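Local coordinates for protein Old Yellow Enzyme (Pichia, PDB 6AGZ) that probably catalyses the asymmetric reduction of the carbon-carbon double bond of enone compounds, using a bound flavin mononucleotide as its redox cofactor, at residues K26-F31 with A334-L339; T35-T40 with R369-F374; L279-I284 with V312-G317; Y379-K384 with S392-A397. All coordinates share one frame; numbering follows the deposited sequence.

Contact 1: residues K26-F31 with A334-L339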
# COMPACT_ATOMS: atom_id res chain seq x y z
N LYS A 26 -10.01 -11.11 28.19
CA LYS A 26 -11.38 -11.61 28.29
C LYS A 26 -12.28 -11.02 27.21
O LYS A 26 -13.28 -11.65 26.84
CB LYS A 26 -11.95 -11.30 29.68
CG LYS A 26 -13.28 -11.96 29.99
CD LYS A 26 -13.73 -11.64 31.41
CE LYS A 26 -15.10 -12.23 31.70
NZ LYS A 26 -15.55 -11.93 33.09
N ASN A 27 -11.95 -9.85 26.68
CA ASN A 27 -12.70 -9.24 25.59
C ASN A 27 -11.73 -8.57 24.64
O ASN A 27 -10.51 -8.60 24.83
CB ASN A 27 -13.76 -8.26 26.12
CG ASN A 27 -13.16 -7.10 26.91
OD1 ASN A 27 -12.22 -6.44 26.47
ND2 ASN A 27 -13.70 -6.86 28.10
N ARG A 28 -12.28 -7.95 23.59
CA ARG A 28 -11.48 -7.27 22.58
C ARG A 28 -11.79 -5.77 22.53
O ARG A 28 -11.49 -5.11 21.53
CB ARG A 28 -11.69 -7.93 21.22
CG ARG A 28 -11.59 -9.44 21.30
CD ARG A 28 -11.65 -10.14 19.96
NE ARG A 28 -11.64 -11.59 20.14
CZ ARG A 28 -11.61 -12.47 19.14
NH1 ARG A 28 -11.59 -12.06 17.89
NH2 ARG A 28 -11.60 -13.77 19.41
N LEU A 29 -12.37 -5.24 23.60
CA LEU A 29 -12.56 -3.80 23.75
C LEU A 29 -11.35 -3.21 24.45
O LEU A 29 -10.92 -3.70 25.50
CB LEU A 29 -13.83 -3.52 24.56
CG LEU A 29 -14.08 -2.07 25.00
CD1 LEU A 29 -14.40 -1.19 23.80
CD2 LEU A 29 -15.20 -2.01 26.03
N VAL A 30 -10.78 -2.16 23.87
CA VAL A 30 -9.53 -1.57 24.33
C VAL A 30 -9.76 -0.11 24.67
O VAL A 30 -10.47 0.60 23.96
CB VAL A 30 -8.41 -1.72 23.28
CG1 VAL A 30 -7.11 -1.10 23.78
CG2 VAL A 30 -8.21 -3.18 22.91
N PHE A 31 -9.16 0.33 25.78
CA PHE A 31 -9.05 1.74 26.12
C PHE A 31 -7.76 2.26 25.49
O PHE A 31 -6.67 2.01 26.03
CB PHE A 31 -9.05 1.95 27.63
CG PHE A 31 -9.08 3.39 28.05
CD1 PHE A 31 -9.49 4.39 27.18
CD2 PHE A 31 -8.69 3.76 29.33
CE1 PHE A 31 -9.51 5.71 27.57
CE2 PHE A 31 -8.71 5.08 29.73
CZ PHE A 31 -9.12 6.06 28.85
N ALA A 334 -14.97 -9.45 11.37
CA ALA A 334 -14.38 -9.75 10.07
C ALA A 334 -13.36 -10.88 10.17
O ALA A 334 -13.27 -11.72 9.27
CB ALA A 334 -13.74 -8.50 9.47
N ASP A 335 -12.58 -10.90 11.25
CA ASP A 335 -11.61 -11.96 11.46
C ASP A 335 -11.51 -12.23 12.96
O ASP A 335 -12.34 -11.77 13.75
CB ASP A 335 -10.25 -11.61 10.84
CG ASP A 335 -9.70 -10.28 11.33
OD1 ASP A 335 -9.83 -9.96 12.53
OD2 ASP A 335 -9.11 -9.55 10.51
N ASP A 336 -10.49 -12.99 13.36
CA ASP A 336 -10.30 -13.41 14.74
C ASP A 336 -9.09 -12.74 15.39
O ASP A 336 -8.57 -13.25 16.38
CB ASP A 336 -10.17 -14.93 14.81
CG ASP A 336 -10.61 -15.49 16.14
OD1 ASP A 336 -11.58 -14.96 16.73
OD2 ASP A 336 -9.98 -16.46 16.61
N ARG A 337 -8.63 -11.61 14.85
CA ARG A 337 -7.43 -10.95 15.35
C ARG A 337 -7.60 -9.45 15.52
O ARG A 337 -6.61 -8.72 15.58
CB ARG A 337 -6.23 -11.25 14.44
CG ARG A 337 -6.46 -11.01 12.94
CD ARG A 337 -6.27 -9.55 12.54
NE ARG A 337 -6.29 -9.35 11.10
CZ ARG A 337 -5.23 -9.00 10.38
NH1 ARG A 337 -4.06 -8.80 10.97
NH2 ARG A 337 -5.34 -8.84 9.07
N THR A 338 -8.84 -8.96 15.60
CA THR A 338 -9.12 -7.53 15.60
C THR A 338 -9.61 -7.07 16.96
O THR A 338 -10.59 -7.61 17.49
CB THR A 338 -10.15 -7.18 14.53
OG1 THR A 338 -9.64 -7.53 13.23
CG2 THR A 338 -10.46 -5.69 14.55
N LEU A 339 -8.93 -6.08 17.52
CA LEU A 339 -9.36 -5.37 18.72
C LEU A 339 -10.00 -4.05 18.32
O LEU A 339 -9.64 -3.44 17.31
CB LEU A 339 -8.18 -5.12 19.66
CG LEU A 339 -7.31 -6.31 20.05
CD1 LEU A 339 -6.13 -5.85 20.90
CD2 LEU A 339 -8.12 -7.36 20.79
O HOH W 1 -11.51 -9.89 16.48

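Contact 2: residues T35-T40 with R369-F374. With FMN (flavin mononucleotide), chain C.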
# COMPACT_ATOMS: atom_id res chain seq x y z
N THR A 35 -4.42 11.00 26.51
CA THR A 35 -3.72 11.98 27.33
C THR A 35 -4.72 12.83 28.10
O THR A 35 -5.68 13.35 27.53
CB THR A 35 -2.84 12.87 26.44
OG1 THR A 35 -1.77 12.09 25.89
CG2 THR A 35 -2.28 14.03 27.23
N ARG A 36 -4.49 12.98 29.41
CA ARG A 36 -5.38 13.74 30.27
C ARG A 36 -4.69 14.79 31.14
O ARG A 36 -5.38 15.68 31.65
CB ARG A 36 -6.18 12.80 31.19
CG ARG A 36 -6.97 11.73 30.45
CD ARG A 36 -7.98 12.33 29.49
NE ARG A 36 -8.88 13.27 30.15
CZ ARG A 36 -9.96 12.91 30.83
NH1 ARG A 36 -10.28 11.63 30.95
NH2 ARG A 36 -10.72 13.83 31.40
N PHE A 37 -3.37 14.70 31.34
CA PHE A 37 -2.61 15.69 32.10
C PHE A 37 -3.07 15.78 33.55
O PHE A 37 -3.31 16.86 34.09
CB PHE A 37 -2.67 17.07 31.43
CG PHE A 37 -2.01 17.12 30.08
CD1 PHE A 37 -0.78 16.51 29.87
CD2 PHE A 37 -2.63 17.76 29.02
CE1 PHE A 37 -0.18 16.55 28.63
CE2 PHE A 37 -2.03 17.81 27.77
CZ PHE A 37 -0.81 17.20 27.58
N ARG A 38 -3.20 14.61 34.19
CA ARG A 38 -3.54 14.54 35.61
C ARG A 38 -2.37 14.04 36.45
O ARG A 38 -2.57 13.56 37.57
CB ARG A 38 -4.77 13.67 35.83
CG ARG A 38 -6.08 14.44 35.95
CD ARG A 38 -6.49 15.07 34.63
NE ARG A 38 -7.82 15.66 34.69
CZ ARG A 38 -8.52 16.05 33.63
NH1 ARG A 38 -8.01 15.91 32.41
NH2 ARG A 38 -9.73 16.57 33.78
N ASN A 39 -1.15 14.14 35.93
CA ASN A 39 0.05 13.89 36.71
C ASN A 39 0.46 15.15 37.46
O ASN A 39 -0.05 16.24 37.21
CB ASN A 39 1.19 13.41 35.81
CG ASN A 39 0.83 12.19 34.99
OD1 ASN A 39 1.17 11.06 35.35
ND2 ASN A 39 0.15 12.41 33.87
N THR A 40 1.40 14.99 38.38
CA THR A 40 1.94 16.15 39.08
C THR A 40 2.79 16.98 38.12
O THR A 40 3.11 16.56 37.01
CB THR A 40 2.77 15.73 40.29
OG1 THR A 40 3.90 14.97 39.84
CG2 THR A 40 1.94 14.87 41.23
N ARG A 369 -13.22 19.15 29.07
CA ARG A 369 -12.47 18.71 30.24
C ARG A 369 -11.51 17.57 29.92
O ARG A 369 -11.03 16.89 30.83
CB ARG A 369 -13.43 18.30 31.36
CG ARG A 369 -13.93 19.48 32.19
CD ARG A 369 -15.45 19.58 32.21
NE ARG A 369 -16.02 19.19 33.49
CZ ARG A 369 -16.95 18.25 33.64
NH1 ARG A 369 -17.43 17.61 32.59
NH2 ARG A 369 -17.41 17.97 34.85
N PHE A 370 -11.22 17.36 28.63
CA PHE A 370 -10.20 16.38 28.26
C PHE A 370 -8.85 16.73 28.87
O PHE A 370 -8.17 15.86 29.43
CB PHE A 370 -10.08 16.29 26.74
CG PHE A 370 -11.18 15.52 26.07
CD1 PHE A 370 -12.11 14.80 26.81
CD2 PHE A 370 -11.28 15.49 24.69
CE1 PHE A 370 -13.12 14.09 26.19
CE2 PHE A 370 -12.28 14.78 24.06
CZ PHE A 370 -13.20 14.08 24.81
N TYR A 371 -8.45 17.99 28.77
CA TYR A 371 -7.11 18.43 29.15
C TYR A 371 -7.14 19.41 30.32
O TYR A 371 -6.26 20.26 30.45
CB TYR A 371 -6.40 19.07 27.95
CG TYR A 371 -6.35 18.19 26.72
CD1 TYR A 371 -5.54 17.05 26.69
CD2 TYR A 371 -7.09 18.50 25.59
CE1 TYR A 371 -5.49 16.25 25.57
CE2 TYR A 371 -7.04 17.70 24.46
CZ TYR A 371 -6.24 16.58 24.46
OH TYR A 371 -6.19 15.78 23.34
N LYS A 372 -8.14 19.30 31.19
CA LYS A 372 -8.20 20.15 32.38
C LYS A 372 -7.08 19.75 33.32
O LYS A 372 -7.16 18.71 33.99
CB LYS A 372 -9.57 20.04 33.05
CG LYS A 372 -9.96 21.26 33.87
CD LYS A 372 -11.38 21.14 34.41
CE LYS A 372 -12.02 22.51 34.60
NZ LYS A 372 -11.43 23.26 35.74
N ILE A 373 -6.03 20.57 33.38
CA ILE A 373 -4.78 20.17 34.01
C ILE A 373 -4.98 19.93 35.50
O ILE A 373 -5.46 20.81 36.23
CB ILE A 373 -3.70 21.22 33.75
CG1 ILE A 373 -3.27 21.19 32.28
CG2 ILE A 373 -2.50 21.00 34.67
CD1 ILE A 373 -2.36 22.33 31.88
N PHE A 374 -4.60 18.74 35.96
CA PHE A 374 -4.46 18.42 37.38
C PHE A 374 -5.77 18.59 38.15
O PHE A 374 -5.77 18.96 39.32
CB PHE A 374 -3.35 19.28 38.02
CG PHE A 374 -2.73 18.66 39.24
CD1 PHE A 374 -2.17 17.40 39.18
CD2 PHE A 374 -2.69 19.36 40.43
CE1 PHE A 374 -1.59 16.83 40.30
CE2 PHE A 374 -2.11 18.80 41.56
CZ PHE A 374 -1.56 17.54 41.49
N1 FMN C . -3.72 8.71 20.93
C2 FMN C . -2.43 8.31 21.20
O2 FMN C . -1.87 7.50 20.47
N3 FMN C . -1.76 8.83 22.30
C4 FMN C . -2.39 9.74 23.12
O4 FMN C . -1.80 10.21 24.09
C4A FMN C . -3.69 10.14 22.84
N5 FMN C . -4.31 11.06 23.66
C5A FMN C . -5.60 11.45 23.39
C6 FMN C . -6.22 12.38 24.23
C7 FMN C . -7.52 12.79 23.97
C7M FMN C . -8.19 13.78 24.87
C8 FMN C . -8.21 12.27 22.87
C8M FMN C . -9.61 12.71 22.59
C9 FMN C . -7.58 11.35 22.04
C9A FMN C . -6.28 10.94 22.30
N10 FMN C . -5.66 10.02 21.47
C10 FMN C . -4.36 9.63 21.74
C1' FMN C . -6.39 9.45 20.29
C2' FMN C . -7.22 8.27 20.79
O2' FMN C . -6.35 7.28 21.30
C3' FMN C . -8.12 7.66 19.71
O3' FMN C . -7.33 7.12 18.67
C4' FMN C . -9.08 8.70 19.15
O4' FMN C . -9.69 9.40 20.21
C5' FMN C . -10.17 8.06 18.30
O5' FMN C . -10.84 7.07 19.06
P FMN C . -12.35 7.32 19.57
O1P FMN C . -13.20 7.71 18.39
O2P FMN C . -12.89 6.05 20.18
O3P FMN C . -12.35 8.42 20.59

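Contact 3: residues L279-I284 with V312-G317. With FMN (flavin mononucleotide), chain C.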
# COMPACT_ATOMS: atom_id res chain seq x y z
N LEU A 279 5.04 -8.82 17.09
CA LEU A 279 4.59 -7.83 18.05
C LEU A 279 3.29 -8.27 18.70
O LEU A 279 2.51 -9.05 18.14
CB LEU A 279 4.39 -6.47 17.37
CG LEU A 279 5.61 -5.77 16.78
CD1 LEU A 279 5.24 -4.39 16.25
CD2 LEU A 279 6.72 -5.66 17.82
N ALA A 280 3.06 -7.78 19.92
CA ALA A 280 1.80 -8.07 20.61
C ALA A 280 0.61 -7.58 19.79
O ALA A 280 -0.37 -8.30 19.60
CB ALA A 280 1.80 -7.43 22.00
N TYR A 281 0.70 -6.35 19.27
CA TYR A 281 -0.34 -5.81 18.41
C TYR A 281 0.21 -4.60 17.67
O TYR A 281 1.22 -4.02 18.06
CB TYR A 281 -1.60 -5.42 19.21
CG TYR A 281 -1.37 -4.34 20.25
CD1 TYR A 281 -0.96 -4.66 21.54
CD2 TYR A 281 -1.59 -3.00 19.94
CE1 TYR A 281 -0.77 -3.68 22.49
CE2 TYR A 281 -1.39 -2.01 20.89
CZ TYR A 281 -0.98 -2.36 22.16
OH TYR A 281 -0.78 -1.38 23.10
N VAL A 282 -0.47 -4.25 16.58
CA VAL A 282 -0.22 -3.01 15.85
C VAL A 282 -1.48 -2.16 15.94
O VAL A 282 -2.57 -2.62 15.59
CB VAL A 282 0.16 -3.28 14.38
CG1 VAL A 282 0.24 -1.97 13.61
CG2 VAL A 282 1.49 -4.02 14.30
N SER A 283 -1.33 -0.92 16.41
CA SER A 283 -2.45 -0.03 16.64
C SER A 283 -2.60 0.93 15.46
O SER A 283 -1.63 1.58 15.06
CB SER A 283 -2.27 0.75 17.94
OG SER A 283 -3.40 1.56 18.20
N ILE A 284 -3.81 1.01 14.91
CA ILE A 284 -4.10 1.84 13.75
C ILE A 284 -5.35 2.66 14.01
O ILE A 284 -6.26 2.26 14.75
CB ILE A 284 -4.26 1.00 12.46
CG1 ILE A 284 -5.56 0.20 12.47
CG2 ILE A 284 -3.06 0.08 12.26
CD1 ILE A 284 -5.81 -0.55 11.18
N VAL A 312 -2.27 -9.48 15.62
CA VAL A 312 -3.32 -8.72 16.29
C VAL A 312 -3.24 -7.27 15.86
O VAL A 312 -2.17 -6.66 15.85
CB VAL A 312 -3.20 -8.87 17.81
CG1 VAL A 312 -4.23 -7.99 18.51
CG2 VAL A 312 -3.36 -10.32 18.22
N VAL A 313 -4.39 -6.70 15.48
CA VAL A 313 -4.48 -5.31 15.07
C VAL A 313 -5.54 -4.62 15.91
O VAL A 313 -6.66 -5.13 16.03
CB VAL A 313 -4.78 -5.17 13.56
CG1 VAL A 313 -6.02 -5.96 13.18
CG2 VAL A 313 -4.93 -3.70 13.18
N LEU A 314 -5.19 -3.48 16.50
CA LEU A 314 -6.12 -2.67 17.27
C LEU A 314 -6.59 -1.52 16.39
O LEU A 314 -5.78 -0.70 15.96
CB LEU A 314 -5.46 -2.14 18.54
CG LEU A 314 -6.17 -0.97 19.24
CD1 LEU A 314 -7.56 -1.38 19.70
CD2 LEU A 314 -5.33 -0.46 20.40
N ARG A 315 -7.89 -1.46 16.12
CA ARG A 315 -8.47 -0.42 15.28
C ARG A 315 -9.25 0.55 16.15
O ARG A 315 -10.11 0.14 16.93
CB ARG A 315 -9.38 -1.04 14.21
CG ARG A 315 -8.75 -2.21 13.48
CD ARG A 315 -9.66 -2.76 12.39
NE ARG A 315 -9.85 -1.80 11.31
CZ ARG A 315 -10.40 -2.11 10.14
NH1 ARG A 315 -10.81 -3.34 9.90
NH2 ARG A 315 -10.53 -1.17 9.20
N SER A 316 -8.93 1.84 16.03
CA SER A 316 -9.58 2.85 16.87
C SER A 316 -10.10 4.01 16.03
O SER A 316 -9.53 4.35 14.98
CB SER A 316 -8.63 3.38 17.95
OG SER A 316 -8.23 2.34 18.82
N GLY A 317 -11.19 4.62 16.50
CA GLY A 317 -11.70 5.85 15.93
C GLY A 317 -13.11 5.77 15.36
O GLY A 317 -13.35 5.09 14.36
N1 FMN C . -3.72 8.71 20.93
C2 FMN C . -2.43 8.31 21.20
O2 FMN C . -1.87 7.50 20.47
N3 FMN C . -1.76 8.83 22.30
C4 FMN C . -2.39 9.74 23.12
O4 FMN C . -1.80 10.21 24.09
C4A FMN C . -3.69 10.14 22.84
N5 FMN C . -4.31 11.06 23.66
C5A FMN C . -5.60 11.45 23.39
C6 FMN C . -6.22 12.38 24.23
C7 FMN C . -7.52 12.79 23.97
C7M FMN C . -8.19 13.78 24.87
C8 FMN C . -8.21 12.27 22.87
C8M FMN C . -9.61 12.71 22.59
C9 FMN C . -7.58 11.35 22.04
C9A FMN C . -6.28 10.94 22.30
N10 FMN C . -5.66 10.02 21.47
C10 FMN C . -4.36 9.63 21.74
C1' FMN C . -6.39 9.45 20.29
C2' FMN C . -7.22 8.27 20.79
O2' FMN C . -6.35 7.28 21.30
C3' FMN C . -8.12 7.66 19.71
O3' FMN C . -7.33 7.12 18.67
C4' FMN C . -9.08 8.70 19.15
O4' FMN C . -9.69 9.40 20.21
C5' FMN C . -10.17 8.06 18.30
O5' FMN C . -10.84 7.07 19.06
P FMN C . -12.35 7.32 19.57
O1P FMN C . -13.20 7.71 18.39
O2P FMN C . -12.89 6.05 20.18
O3P FMN C . -12.35 8.42 20.59
O HOH W 2 0.21 -10.35 16.90
O HOH W 3 -5.63 2.33 17.32

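Contact 4: residues Y379-K384 with S392-A397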
# COMPACT_ATOMS: atom_id res chain seq x y z
N TYR A 379 -12.93 14.28 35.21
CA TYR A 379 -11.97 13.17 35.22
C TYR A 379 -12.43 12.03 36.11
O TYR A 379 -12.45 10.87 35.67
CB TYR A 379 -10.60 13.69 35.68
CG TYR A 379 -9.47 12.69 35.54
CD1 TYR A 379 -8.87 12.45 34.30
CD2 TYR A 379 -8.99 11.99 36.64
CE1 TYR A 379 -7.84 11.55 34.17
CE2 TYR A 379 -7.96 11.08 36.51
CZ TYR A 379 -7.39 10.86 35.28
OH TYR A 379 -6.36 9.96 35.15
N LEU A 380 -12.82 12.32 37.35
CA LEU A 380 -13.36 11.33 38.27
C LEU A 380 -14.81 11.61 38.63
O LEU A 380 -15.38 10.90 39.48
CB LEU A 380 -12.51 11.25 39.54
CG LEU A 380 -11.11 10.67 39.41
CD1 LEU A 380 -10.39 10.72 40.75
CD2 LEU A 380 -11.16 9.25 38.88
N THR A 381 -15.43 12.62 38.02
CA THR A 381 -16.80 12.99 38.35
C THR A 381 -17.84 12.13 37.66
O THR A 381 -19.03 12.25 37.98
CB THR A 381 -17.05 14.46 37.99
OG1 THR A 381 -16.49 14.74 36.70
CG2 THR A 381 -16.41 15.38 39.02
N TRP A 382 -17.44 11.26 36.74
CA TRP A 382 -18.39 10.44 36.00
C TRP A 382 -18.90 9.30 36.87
O TRP A 382 -18.13 8.64 37.57
CB TRP A 382 -17.74 9.88 34.74
CG TRP A 382 -17.08 10.92 33.90
CD1 TRP A 382 -15.74 11.14 33.76
CD2 TRP A 382 -17.74 11.90 33.09
NE1 TRP A 382 -15.52 12.19 32.90
CE2 TRP A 382 -16.73 12.68 32.48
CE3 TRP A 382 -19.08 12.20 32.81
CZ2 TRP A 382 -17.02 13.73 31.61
CZ3 TRP A 382 -19.36 13.25 31.95
CH2 TRP A 382 -18.33 14.00 31.36
N GLY A 383 -20.21 9.09 36.83
CA GLY A 383 -20.81 7.98 37.53
C GLY A 383 -20.93 6.74 36.67
O GLY A 383 -20.75 6.78 35.45
N LYS A 384 -21.22 5.62 37.32
CA LYS A 384 -21.54 4.40 36.60
C LYS A 384 -22.90 4.55 35.92
O LYS A 384 -23.56 5.59 36.01
CB LYS A 384 -21.51 3.20 37.55
CG LYS A 384 -20.19 3.01 38.28
CD LYS A 384 -19.69 1.58 38.14
CE LYS A 384 -18.66 1.24 39.21
NZ LYS A 384 -17.30 1.76 38.88
N SER A 392 -19.25 20.32 39.20
CA SER A 392 -17.91 20.91 39.24
C SER A 392 -17.50 21.35 40.63
O SER A 392 -16.30 21.55 40.88
CB SER A 392 -17.83 22.09 38.28
OG SER A 392 -18.00 21.68 36.93
N ASP A 393 -18.45 21.52 41.55
CA ASP A 393 -18.16 21.95 42.91
C ASP A 393 -18.27 20.82 43.92
O ASP A 393 -18.28 21.07 45.13
CB ASP A 393 -19.08 23.11 43.31
CG ASP A 393 -20.55 22.72 43.29
OD1 ASP A 393 -20.88 21.62 42.79
OD2 ASP A 393 -21.38 23.52 43.77
N SER A 394 -18.34 19.57 43.46
CA SER A 394 -18.47 18.43 44.35
C SER A 394 -17.16 18.20 45.11
O SER A 394 -16.15 18.89 44.90
CB SER A 394 -18.87 17.19 43.57
OG SER A 394 -17.93 16.90 42.54
N ALA A 395 -17.18 17.20 45.99
CA ALA A 395 -16.00 16.92 46.82
C ALA A 395 -14.84 16.43 45.97
O ALA A 395 -13.72 16.93 46.08
CB ALA A 395 -16.36 15.91 47.90
N ILE A 396 -15.08 15.43 45.12
CA ILE A 396 -14.00 14.88 44.31
C ILE A 396 -13.52 15.91 43.29
O ILE A 396 -12.32 16.03 43.04
CB ILE A 396 -14.44 13.57 43.62
CG1 ILE A 396 -15.96 13.39 43.72
CG2 ILE A 396 -13.71 12.38 44.22
CD1 ILE A 396 -16.69 13.86 42.49
N ALA A 397 -14.45 16.66 42.69
CA ALA A 397 -14.08 17.62 41.66
C ALA A 397 -13.09 18.67 42.17
O ALA A 397 -12.26 19.16 41.40
CB ALA A 397 -15.32 18.31 41.10

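Contact 1: residues K26-F31 with A334-L339
Arg-28 reaches across to Asp-336 and Leu-339, and its side chain shows how one long residue can be apolar at its root and ionic at its tip. Arg-28 CB rests against the CD2 methyl of Leu-339 at 3.6 Å, and CG stays near the same methyl. CD then passes the carbonyl O of Thr-338. CG stands anti to the carbonyl carbon (chi1 -47°) and the chain runs extended from there to NE, which carries the guanidinium out to Asp-336. There NH2 and NH1 both donate to a single carboxylate oxygen: Asp-336 OD1 lies 2.9 Å from Arg-28 NH2 and 3.1 Å from Arg-28 NH1. The oxygen sits in the guanidinium plane, yet both nitrogens approach from one face of the carboxylate, well out of its plane, the two planes being 50° apart. Arg-28 NH1 also donates to a water, 2.6 Å away, which in turn donates to Thr-338 O. A leucine in place of Arg-28 would probably leave Asp-336 without this partner and the water without the guanidinium N-H. Beyond the arginine, Val-30 CG2 packs on Leu-339 CB at 3.8 Å. Lys-16 shares Asp-336 OD1, while NE and NH2 of Arg-28 also bond to the carbonyls of Lys-16 and Pro-17. The contact lies at the seam of the TIM barrel, where strand 29-31, the first, meets strand 338-341, the last; Leu-314 of strand 313-316 touches both Val-30 and Leu-339, and Ile-18 of strand 18-20 touches Arg-28 and Leu-339.

Contact 2: residues T35-T40 with R369-F374
Arg-369 meets the segment 35-40 through its carbonyl O, which takes one N-H from each of two arginines: Arg-36 NH2 at 3.1 Å and Arg-38 NH2 at 3.2 Å. Next, Arg-36 NE donates to Phe-370 O at 2.8 Å, lying in the carbonyl plane on a lone pair of that oxygen; Arg-38 NH1 adds a weak bond to it. The Arg-36 chain, bent at chi2 and chi3 (-59° and -55°), folds back to reach this pair. At Tyr-371 the ring meets Phe-37 obliquely, Tyr-371 CD1 to Phe-37 CE2 at 3.8 Å. Its OH comes close to the flavin methyl C7M, which Phe-370 CD2 also touches, while Thr-35 OG1 donates to flavin O4 at 2.6 Å. Lys-372 O then lies over the centre of the Arg-38 guanidinium, 3.0 Å above its plane, so this group is met on a face as well as along its edge. A methionine in place of Arg-38 would probably leave Arg-369 O with one donor fewer and the loop 369-372 less firmly held. After Ile-373, whose CG1 packs on Phe-37 CB, Phe-374 N donates to Phe-37 O at 2.9 Å, and the Phe-374 ring lies against the backbone of Asn-39 and Thr-40. The loops reach the flavin ring through Thr-35, Phe-370 and Tyr-371, with Met-49 of helix 47-57 against Arg-38 and Thr-347 of helix 344-348 against Arg-36 and Phe-370.

Contact 3: residues L279-I284 with V312-G317
Val-282 and Ile-284 carry the backbone pairing with Val-312, Leu-314 and Ser-316, joining strand 281-285 to its parallel neighbour 313-316; their directions differ by 18°. Four bonds alternate between the chains: Val-282 N to Val-312 O, Leu-314 N to Val-282 O, Ile-284 N to Leu-314 O and Ser-316 N to Ile-284 O. The third is the straightest, 2.8 Å from Ile-284 N to Leu-314 O, with 172° at the hydrogen.

Side-chain packing divides between the two faces of the sheet. On the face of Val-282 and Ile-284, Ile-284 CD1 reaches Val-313 CG2 at 3.8 Å and lies beside Arg-315 CG; with CG1 set between the backbone N and the carbonyl carbon (chi1 71°), the chain is brought over to the neighbouring strand. On the other face, the Leu-314 CD2 methyl lies 3.6 Å from the hydroxyl oxygen Ser-283 OG. Nearer the start of the strands, Tyr-281 CB touches Val-312 CG1.

Water-mediated links close both ends. One water donates to Leu-279 O and accepts from Val-312 N; a second donates to Ile-284 O and hydrogen-bonds to Ser-283 OG and Ser-316 OG.

Tyr-281 OH hydrogen-bonds to Glu-185 and Ser-108, and Arg-315 forms a salt bridge with Glu-286. Gly-317 CA approaches phosphate oxygen O1P of FMN to 3.4 Å. The chemistry implies a beta-barrel wall held by its main chains, with the water shared by Ser-283, Ile-284 and Ser-316 adding a polar link between the strands.

Contact 4: residues Y379-K384 with S392-A397
Thr-381 and Ala-397 bring the two backbones to within 6.3 Å, measured between their CA atoms, as the irregular segment 379-384 passes the start of a short, weakly bonded helix. The side chains meet through one methyl group. Thr-381 CG2 lies 3.8 Å from Ile-396 CD1 and equally 3.8 Å from Ala-397 CB, so that a single carbon touches two successive residues of the helix. The threonine's first torsion explains the choice of branch: OG1 stands between the backbone N and the carbonyl carbon (chi1 44°), which leaves CG2 anti to the carbonyl carbon and directed at the helix. OG1 itself accepts from the backbone N of Gly-378, and the polar and apolar branches of the residue thus serve different neighbours. Ile-396 crosses the threonine at a slant and touches it with CD1; Ile-396 CD1 also lies 4.4 Å from the carbonyl O of Leu-380. The helix opens with an N-cap: Ser-394 OG accepts from Ala-397 N in a weak, long bond of 3.5 Å, and the same hydroxyl hydrogen-bonds to Pro-391 O. Ser-394 OG is also 4.1 Å from Thr-381 CG2, which places the methyl beside the cap as well as against the first turn. Both segments belong to the C-terminal part of the chain, beyond the last barrel strand, 338-341. Leu-380 packs on Ser-48, Ser-51 and Gln-55 of helix 47-57, Tyr-379 stacks its ring on Tyr-52 of that helix, and a backbone hydrogen bond joins Thr-381 to Gln-390.

Contacts 1 and 3 share the eight-stranded parallel barrel, their centres 9 Å apart: strand 313-316 of contact 3 lies next to strand 338-341 of contact 1, and probable backbone hydrogen bonds from Leu-339 to Val-313 and Arg-315 join them. Along the chain, contacts 1 and 2 alternate, contact 3 is nested inside both, and contact 4 follows in series. Contact 2, with its centre 25 Å from that of contact 3, lies on the opposite side of the chain's centre. Contact 4 meets contact 2 where Tyr-379 packs on Arg-36 and Arg-38. Contacts 1 and 3 thus build the barrel and contacts 2 and 4 join loops, while contacts 2 and 3 reach the flavin at its ring system and its phosphate.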